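Odorant-binding protein 2a (Homo sapiens, PDB 4RUN) binds and transports small hydrophobic volatile molecules, with a higher affinity for aldehydes and large fatty acids. Local coordinates at residues K23-P26 with E27-P31; T69-P72 with G73-S76; E126-K129 with K130-H134. The protein carries 2 engineered substitutions. All coordinates share one frame; numbering follows the deposited sequence.

Interaction 1: K23-P26 with E27-P31; sequences KDFP and EDRRP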
loop_
_atom_site.group_PDB
_atom_site.type_symbol
_atom_site.label_atom_id
_atom_site.label_comp_id
_atom_site.label_asym_id
_atom_site.label_seq_id
_atom_site.Cartn_x
_atom_site.Cartn_y
_atom_site.Cartn_z
ATOM N N LYS A 23 -3.379 -15.293 -1.057
ATOM C CA LYS A 23 -3.616 -16.398 -0.135
ATOM C C LYS A 23 -2.413 -17.094 0.512
ATOM O O LYS A 23 -2.622 -17.885 1.427
ATOM C CB LYS A 23 -4.537 -17.428 -0.776
ATOM C CG LYS A 23 -5.938 -16.873 -0.888
ATOM C CD LYS A 23 -6.998 -17.945 -1.015
ATOM C CE LYS A 23 -8.377 -17.288 -0.999
ATOM N NZ LYS A 23 -8.791 -16.838 0.364
ATOM N N ASP A 24 -1.183 -16.834 0.062
ATOM C CA ASP A 24 0.011 -17.361 0.739
ATOM C C ASP A 24 0.425 -16.500 1.923
ATOM O O ASP A 24 1.115 -16.978 2.821
ATOM C CB ASP A 24 1.190 -17.458 -0.225
ATOM C CG ASP A 24 0.894 -18.325 -1.430
ATOM O OD1 ASP A 24 0.373 -19.452 -1.252
ATOM O OD2 ASP A 24 1.210 -17.880 -2.552
ATOM N N PHE A 25 0.015 -15.230 1.907
ATOM C CA PHE A 25 0.312 -14.272 2.974
ATOM C C PHE A 25 -0.128 -14.786 4.339
ATOM O O PHE A 25 -1.322 -14.982 4.564
ATOM C CB PHE A 25 -0.434 -12.972 2.701
ATOM C CG PHE A 25 0.092 -11.808 3.471
ATOM C CD1 PHE A 25 1.141 -11.032 2.982
ATOM C CD2 PHE A 25 -0.460 -11.492 4.701
ATOM C CE1 PHE A 25 1.619 -9.960 3.711
ATOM C CE2 PHE A 25 0.017 -10.432 5.434
ATOM C CZ PHE A 25 1.061 -9.664 4.941
ATOM N N PRO A 26 0.828 -14.988 5.260
ATOM C CA PRO A 26 0.470 -15.485 6.591
ATOM C C PRO A 26 -0.380 -14.504 7.383
ATOM O O PRO A 26 -0.109 -13.302 7.380
ATOM C CB PRO A 26 1.822 -15.684 7.272
ATOM C CG PRO A 26 2.834 -15.691 6.179
ATOM C CD PRO A 26 2.284 -14.823 5.099
ATOM N N GLU A 27 -1.406 -15.008 8.054
ATOM C CA GLU A 27 -2.310 -14.158 8.810
ATOM C C GLU A 27 -1.577 -13.417 9.929
ATOM O O GLU A 27 -1.777 -12.222 10.133
ATOM C CB GLU A 27 -3.459 -14.987 9.373
ATOM C CG GLU A 27 -4.712 -14.181 9.680
ATOM C CD GLU A 27 -5.769 -15.001 10.395
ATOM O OE1 GLU A 27 -5.627 -16.241 10.472
ATOM O OE2 GLU A 27 -6.744 -14.405 10.890
ATOM N N ASP A 28 -0.721 -14.141 10.651
ATOM C CA ASP A 28 0.177 -13.548 11.649
ATOM C C ASP A 28 0.879 -12.286 11.121
ATOM O O ASP A 28 1.242 -11.400 11.883
ATOM C CB ASP A 28 1.176 -14.598 12.200
ATOM C CG ASP A 28 2.502 -14.672 11.415
ATOM O OD1 ASP A 28 2.693 -13.917 10.446
ATOM O OD2 ASP A 28 3.382 -15.493 11.785
ATOM N N ARG A 29 1.024 -12.185 9.808
ATOM C CA ARG A 29 1.828 -11.133 9.195
ATOM C C ARG A 29 1.064 -9.836 8.888
ATOM O O ARG A 29 1.673 -8.838 8.521
ATOM C CB ARG A 29 2.439 -11.650 7.896
ATOM C CG ARG A 29 3.824 -11.116 7.654
ATOM C CD ARG A 29 4.503 -11.729 6.447
ATOM N NE ARG A 29 5.517 -10.777 6.002
ATOM C CZ ARG A 29 6.732 -10.668 6.524
ATOM N NH1 ARG A 29 7.135 -11.487 7.490
ATOM N NH2 ARG A 29 7.558 -9.741 6.052
ATOM N N ARG A 30 -0.260 -9.847 9.019
ATOM C CA ARG A 30 -1.068 -8.681 8.666
ATOM C C ARG A 30 -0.944 -7.492 9.622
ATOM O O ARG A 30 -1.061 -7.669 10.827
ATOM C CB ARG A 30 -2.534 -9.045 8.662
ATOM C CG ARG A 30 -2.883 -10.158 7.707
ATOM C CD ARG A 30 -4.361 -10.411 7.704
ATOM N NE ARG A 30 -4.699 -11.421 6.716
ATOM C CZ ARG A 30 -5.929 -11.639 6.271
ATOM N NH1 ARG A 30 -6.954 -10.921 6.737
ATOM N NH2 ARG A 30 -6.126 -12.570 5.358
ATOM N N PRO A 31 -0.748 -6.280 9.085
ATOM C CA PRO A 31 -0.821 -5.061 9.861
ATOM C C PRO A 31 -2.140 -4.908 10.630
ATOM O O PRO A 31 -3.200 -5.008 10.032
ATOM C CB PRO A 31 -0.716 -3.975 8.795
ATOM C CG PRO A 31 0.037 -4.603 7.676
ATOM C CD PRO A 31 -0.382 -6.021 7.685
#

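Interaction 2: T69-P72 with G73-S76; sequences TEEP and GKFS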
loop_
_atom_site.group_PDB
_atom_site.type_symbol
_atom_site.label_atom_id
_atom_site.label_comp_id
_atom_site.label_asym_id
_atom_site.label_seq_id
_atom_site.Cartn_x
_atom_site.Cartn_y
_atom_site.Cartn_z
ATOM N N THR A 69 10.507 4.612 -13.124
ATOM C CA THR A 69 10.630 3.721 -14.284
ATOM C C THR A 69 10.140 4.456 -15.516
ATOM O O THR A 69 9.681 5.600 -15.424
ATOM C CB THR A 69 9.814 2.426 -14.138
ATOM O OG1 THR A 69 8.418 2.725 -14.256
ATOM C CG2 THR A 69 10.104 1.741 -12.807
ATOM N N GLU A 70 10.226 3.795 -16.666
ATOM C CA GLU A 70 9.796 4.401 -17.919
ATOM C C GLU A 70 8.273 4.492 -18.065
ATOM O O GLU A 70 7.785 5.128 -18.995
ATOM C CB GLU A 70 10.401 3.656 -19.111
ATOM C CG GLU A 70 11.921 3.767 -19.180
ATOM C CD GLU A 70 12.498 3.437 -20.548
ATOM O OE1 GLU A 70 11.787 3.595 -21.564
ATOM O OE2 GLU A 70 13.677 3.030 -20.610
ATOM N N GLU A 71 7.525 3.880 -17.151
ATOM C CA GLU A 71 6.072 4.029 -17.135
ATOM C C GLU A 71 5.612 4.872 -15.957
ATOM O O GLU A 71 6.005 4.605 -14.819
ATOM C CB GLU A 71 5.405 2.670 -17.058
ATOM C CG GLU A 71 5.590 1.845 -18.313
ATOM C CD GLU A 71 4.804 0.556 -18.269
ATOM O OE1 GLU A 71 4.852 -0.195 -19.268
ATOM O OE2 GLU A 71 4.139 0.300 -17.236
ATOM N N PRO A 72 4.771 5.890 -16.217
ATOM C CA PRO A 72 4.256 6.690 -15.108
ATOM C C PRO A 72 3.323 5.864 -14.235
ATOM O O PRO A 72 2.560 5.040 -14.750
ATOM C CB PRO A 72 3.501 7.829 -15.799
ATOM C CG PRO A 72 3.169 7.316 -17.155
ATOM C CD PRO A 72 4.219 6.307 -17.518
ATOM N N GLY A 73 3.408 6.067 -12.923
ATOM C CA GLY A 73 2.624 5.279 -11.975
ATOM C C GLY A 73 3.301 3.995 -11.528
ATOM O O GLY A 73 2.944 3.453 -10.491
ATOM N N LYS A 74 4.284 3.520 -12.298
ATOM C CA LYS A 74 5.039 2.307 -11.980
ATOM C C LYS A 74 6.411 2.642 -11.366
ATOM O O LYS A 74 7.184 3.416 -11.938
ATOM C CB LYS A 74 5.219 1.463 -13.244
ATOM C CG LYS A 74 6.043 0.193 -13.076
ATOM C CD LYS A 74 6.288 -0.445 -14.431
ATOM C CE LYS A 74 7.314 -1.558 -14.363
ATOM N NZ LYS A 74 7.923 -1.760 -15.707
ATOM N N PHE A 75 6.697 2.052 -10.206
ATOM C CA PHE A 75 7.966 2.241 -9.504
ATOM C C PHE A 75 8.556 0.908 -9.092
ATOM O O PHE A 75 7.883 -0.120 -9.147
ATOM C CB PHE A 75 7.771 3.056 -8.239
ATOM C CG PHE A 75 7.270 4.434 -8.481
ATOM C CD1 PHE A 75 5.910 4.678 -8.601
ATOM C CD2 PHE A 75 8.154 5.498 -8.556
ATOM C CE1 PHE A 75 5.443 5.967 -8.803
ATOM C CE2 PHE A 75 7.700 6.784 -8.762
ATOM C CZ PHE A 75 6.343 7.020 -8.885
ATOM N N SER A 76 9.814 0.942 -8.664
ATOM C CA SER A 76 10.501 -0.247 -8.185
ATOM C C SER A 76 11.204 0.049 -6.869
ATOM O O SER A 76 11.600 1.189 -6.609
ATOM C CB SER A 76 11.501 -0.746 -9.234
ATOM O OG SER A 76 12.472 0.229 -9.519
#

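Interaction 3: E126-K129 with K130-H134; sequences EEFK and KLVQH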
loop_
_atom_site.group_PDB
_atom_site.type_symbol
_atom_site.label_atom_id
_atom_site.label_comp_id
_atom_site.label_asym_id
_atom_site.label_seq_id
_atom_site.Cartn_x
_atom_site.Cartn_y
_atom_site.Cartn_z
ATOM N N GLU A 126 -15.976 -0.776 -1.957
ATOM C CA GLU A 126 -16.586 -1.686 -2.903
ATOM C C GLU A 126 -15.889 -1.697 -4.259
ATOM O O GLU A 126 -15.762 -2.747 -4.885
ATOM C CB GLU A 126 -18.027 -1.274 -3.131
ATOM C CG GLU A 126 -18.969 -2.443 -3.139
ATOM C CD GLU A 126 -19.164 -2.992 -1.758
ATOM O OE1 GLU A 126 -19.715 -2.252 -0.929
ATOM O OE2 GLU A 126 -18.769 -4.142 -1.515
ATOM N N GLU A 127 -15.495 -0.523 -4.732
ATOM C CA GLU A 127 -14.744 -0.427 -5.989
ATOM C C GLU A 127 -13.390 -1.114 -5.848
ATOM O O GLU A 127 -12.924 -1.773 -6.780
ATOM C CB GLU A 127 -14.530 1.029 -6.400
ATOM C CG GLU A 127 -15.792 1.732 -6.828
ATOM C CD GLU A 127 -16.459 1.046 -7.996
ATOM O OE1 GLU A 127 -17.674 0.765 -7.875
ATOM O OE2 GLU A 127 -15.780 0.792 -9.022
ATOM N N PHE A 128 -12.786 -0.953 -4.670
ATOM C CA PHE A 128 -11.557 -1.627 -4.328
ATOM C C PHE A 128 -11.711 -3.135 -4.411
ATOM O O PHE A 128 -10.894 -3.809 -5.012
ATOM C CB PHE A 128 -11.151 -1.250 -2.922
ATOM C CG PHE A 128 -9.866 -1.878 -2.477
ATOM C CD1 PHE A 128 -8.692 -1.585 -3.138
ATOM C CD2 PHE A 128 -9.825 -2.730 -1.382
ATOM C CE1 PHE A 128 -7.497 -2.131 -2.724
ATOM C CE2 PHE A 128 -8.627 -3.285 -0.960
ATOM C CZ PHE A 128 -7.461 -2.976 -1.639
ATOM N N LYS A 129 -12.778 -3.651 -3.817
ATOM C CA LYS A 129 -13.076 -5.076 -3.855
ATOM C C LYS A 129 -13.236 -5.554 -5.293
ATOM O O LYS A 129 -12.621 -6.536 -5.689
ATOM C CB LYS A 129 -14.350 -5.330 -3.064
ATOM C CG LYS A 129 -14.880 -6.746 -3.073
ATOM C CD LYS A 129 -16.070 -6.814 -2.120
ATOM C CE LYS A 129 -17.074 -7.885 -2.506
ATOM N NZ LYS A 129 -18.403 -7.638 -1.871
ATOM N N LYS A 130 -14.079 -4.869 -6.059
ATOM C CA LYS A 130 -14.283 -5.172 -7.490
ATOM C C LYS A 130 -12.971 -5.222 -8.257
ATOM O O LYS A 130 -12.740 -6.136 -9.035
ATOM C CB LYS A 130 -15.171 -4.108 -8.149
ATOM C CG LYS A 130 -16.618 -4.121 -7.719
ATOM C CD LYS A 130 -17.251 -2.770 -8.034
ATOM C CE LYS A 130 -18.757 -2.869 -8.226
ATOM N NZ LYS A 130 -19.441 -1.656 -7.700
ATOM N N LEU A 131 -12.130 -4.215 -8.063
ATOM C CA LEU A 131 -10.861 -4.150 -8.778
ATOM C C LEU A 131 -9.931 -5.274 -8.310
ATOM O O LEU A 131 -9.241 -5.918 -9.100
ATOM C CB LEU A 131 -10.207 -2.784 -8.574
ATOM C CG LEU A 131 -8.780 -2.601 -9.122
ATOM C CD1 LEU A 131 -8.493 -1.123 -9.393
ATOM C CD2 LEU A 131 -7.720 -3.200 -8.195
ATOM N N VAL A 132 -9.928 -5.500 -7.012
ATOM C CA VAL A 132 -9.150 -6.568 -6.409
ATOM C C VAL A 132 -9.496 -7.936 -7.006
ATOM O O VAL A 132 -8.599 -8.709 -7.331
ATOM C CB VAL A 132 -9.325 -6.531 -4.871
ATOM C CG1 VAL A 132 -9.121 -7.898 -4.234
ATOM C CG2 VAL A 132 -8.360 -5.515 -4.293
ATOM N N GLN A 133 -10.786 -8.217 -7.160
ATOM C CA GLN A 133 -11.255 -9.491 -7.708
ATOM C C GLN A 133 -10.900 -9.680 -9.181
ATOM O O GLN A 133 -10.630 -10.801 -9.623
ATOM C CB GLN A 133 -12.762 -9.607 -7.532
ATOM C CG GLN A 133 -13.186 -9.726 -6.079
ATOM C CD GLN A 133 -14.685 -9.609 -5.893
ATOM O OE1 GLN A 133 -15.339 -8.772 -6.533
ATOM N NE2 GLN A 133 -15.242 -10.434 -5.003
ATOM N N HIS A 134 -10.942 -8.576 -9.929
ATOM C CA HIS A 134 -10.511 -8.516 -11.335
ATOM C C HIS A 134 -9.103 -9.079 -11.470
ATOM O O HIS A 134 -8.820 -9.826 -12.404
ATOM C CB HIS A 134 -10.568 -7.051 -11.824
ATOM C CG HIS A 134 -10.296 -6.847 -13.290
ATOM N ND1 HIS A 134 -9.321 -5.979 -13.739
ATOM C CD2 HIS A 134 -10.884 -7.354 -14.401
ATOM C CE1 HIS A 134 -9.303 -5.979 -15.059
ATOM N NE2 HIS A 134 -10.241 -6.806 -15.486
#

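Interaction 1: K23-P26 with E27-P31
P26 O accepts the backbone N-H of R29 at 2.9 Å from R29 N, with a moderately bent N-H...O angle of 147°; R29 N sits too close to a neighbour in the model, so this bond is less securely placed than its length suggests. It introduces the short 3-10 turn 27-29, in the long loop between strands 12-21 and 33-41 of the lipocalin barrel, the connection that in this family commonly folds across the mouth of the ligand cavity. At the end of the turn, R30 N donates to E27 O at 3.0 Å, the next bond in the same i to i+3 pattern.

The F25 ring packs against this bend. Its CG is anti to the backbone N (chi1 -163°), which brings CE2 and CZ up against residues 29 and 30. R29 CD stands over one face, while F25 CE2 comes within 3.7 Å of R29 CB. R30 meets the ring differently: its CA lies at the edge in the ring plane, and F25 CE2 is 3.6 Å from R30 N. The phenyl and R29 guanidinium planes are 72° apart, far from parallel, and the ring is met by the arginine's CB and CD. Were F25 shortened to an alanine, the turn would probably lose the packing beside R29 CB and R30 CG, leaving both chains freer to shift.

Outside the loop, R55 NE donates to R29 O, and R29 NE makes a weak hydrogen bond to a citrate, probably from the crystallisation liquor. P26 and R29 run side by side, CD to CD at 4.0 Å, and P26 CB lies 3.7 Å from D28 OD1.

Interaction 2: T69-P72 with G73-S76
T69 and K74 face each other across a tight chain reversal, each with its CB directed at the opposite segment, and the T69 hydroxyl joins the two. The reversal is a type II beta turn from E71 to K74, preceded by an ST turn at T69; together they lead out of the loop after strand 58-66 into strand 74-77 of the lipocalin barrel.

T69 OG1 donates to K74 O at 2.7 Å, reaching that carbonyl from above its plane, 53° out of it. The same oxygen accepts from E71 N at 3.2 Å, the bond that defines the ST turn, so two bonds fix the rotation of the hydroxyl. OG1 lies between the backbone N and the carbonyl carbon (chi1 72°), a setting that turns it inward to both partners, while T69 CG2 lies 4.0 Å from F75 CA.

The turn itself is closed by K74 N donating to E71 O at 3.2 Å. P72 and G73 are its two central residues. G73 has a positive phi of 88°, where a side chain would be jammed against P72 O, which accounts for glycine at this position.

The extended chains of E71 and K74 cross obliquely. The touching groups are the carboxylate oxygen E71 OE2 and the methylene K74 CD, at 3.6 Å; E71 OE2 and K74 NZ are 4.6 Å apart, so any attraction between these opposite charges is probably modest. The K74 side chain touches L83 and Y85 of strand 82-88, to which the backbone is bonded through F75 with I84 and G73 with L86. Near the start of the lysine chain, K74 CB lies 3.6 Å from T69 OG1.

Interaction 3: E126-K129 with K130-H134
E127 turns its CG anti to its own carbonyl carbon (chi1 -69°) and then bends at chi2 (-59°), which swings the carboxylate toward K130, nearly one turn further along the helix, whose CG takes the same first setting. In the resulting salt bridge K130 NZ donates to E127 OE1 at 3.0 Å, approaching from above the carboxylate plane. K130 CG also lies 3.3 Å from E126 O. A second ion pair, longer at 3.5 Å, joins K129 NZ to E126 OE2.

These pairs lie on helix 122-134, the alpha-helix that packs against the outside of the lipocalin barrel. Its backbone repeats the i to i+4 bond; of the four that link 126-129 to 130-133, K130 N to E126 O is the straightest (N-H...O 174°). On the barrel side F128 carries V132 CG2 over the centre of one ring face, a CH-pi contact at 3.8 Å from CG2 to the ring centroid. F128 also touches A18, V96 and I142, while V132 reaches V20, so the ring is held between helix and strands. K129 and Q133 lie alongside each other, pointing the same way, with K129 CE 4.0 Å from Q133 NE2.

From the N terminus, interaction 1 comes first, forming a bend within the loop between strands 12-21 and 33-41. Interaction 2 follows, reversing the chain after strand 58-66 and starting strand 74-77. Interaction 3 comes last, within helix 122-134, where it closes successive helical turns rather than a loop. The three are in series: none nests within or crosses another. Interactions 1 and 2 lie on opposite sides of the chain's centre, their centres about 27 Å apart, and the centre of interaction 3 is about 19 Å and 22 Å from theirs. Strand 82-88 borders interaction 2, whereas strand 142-143 touches side chains of both interaction 1 and interaction 3.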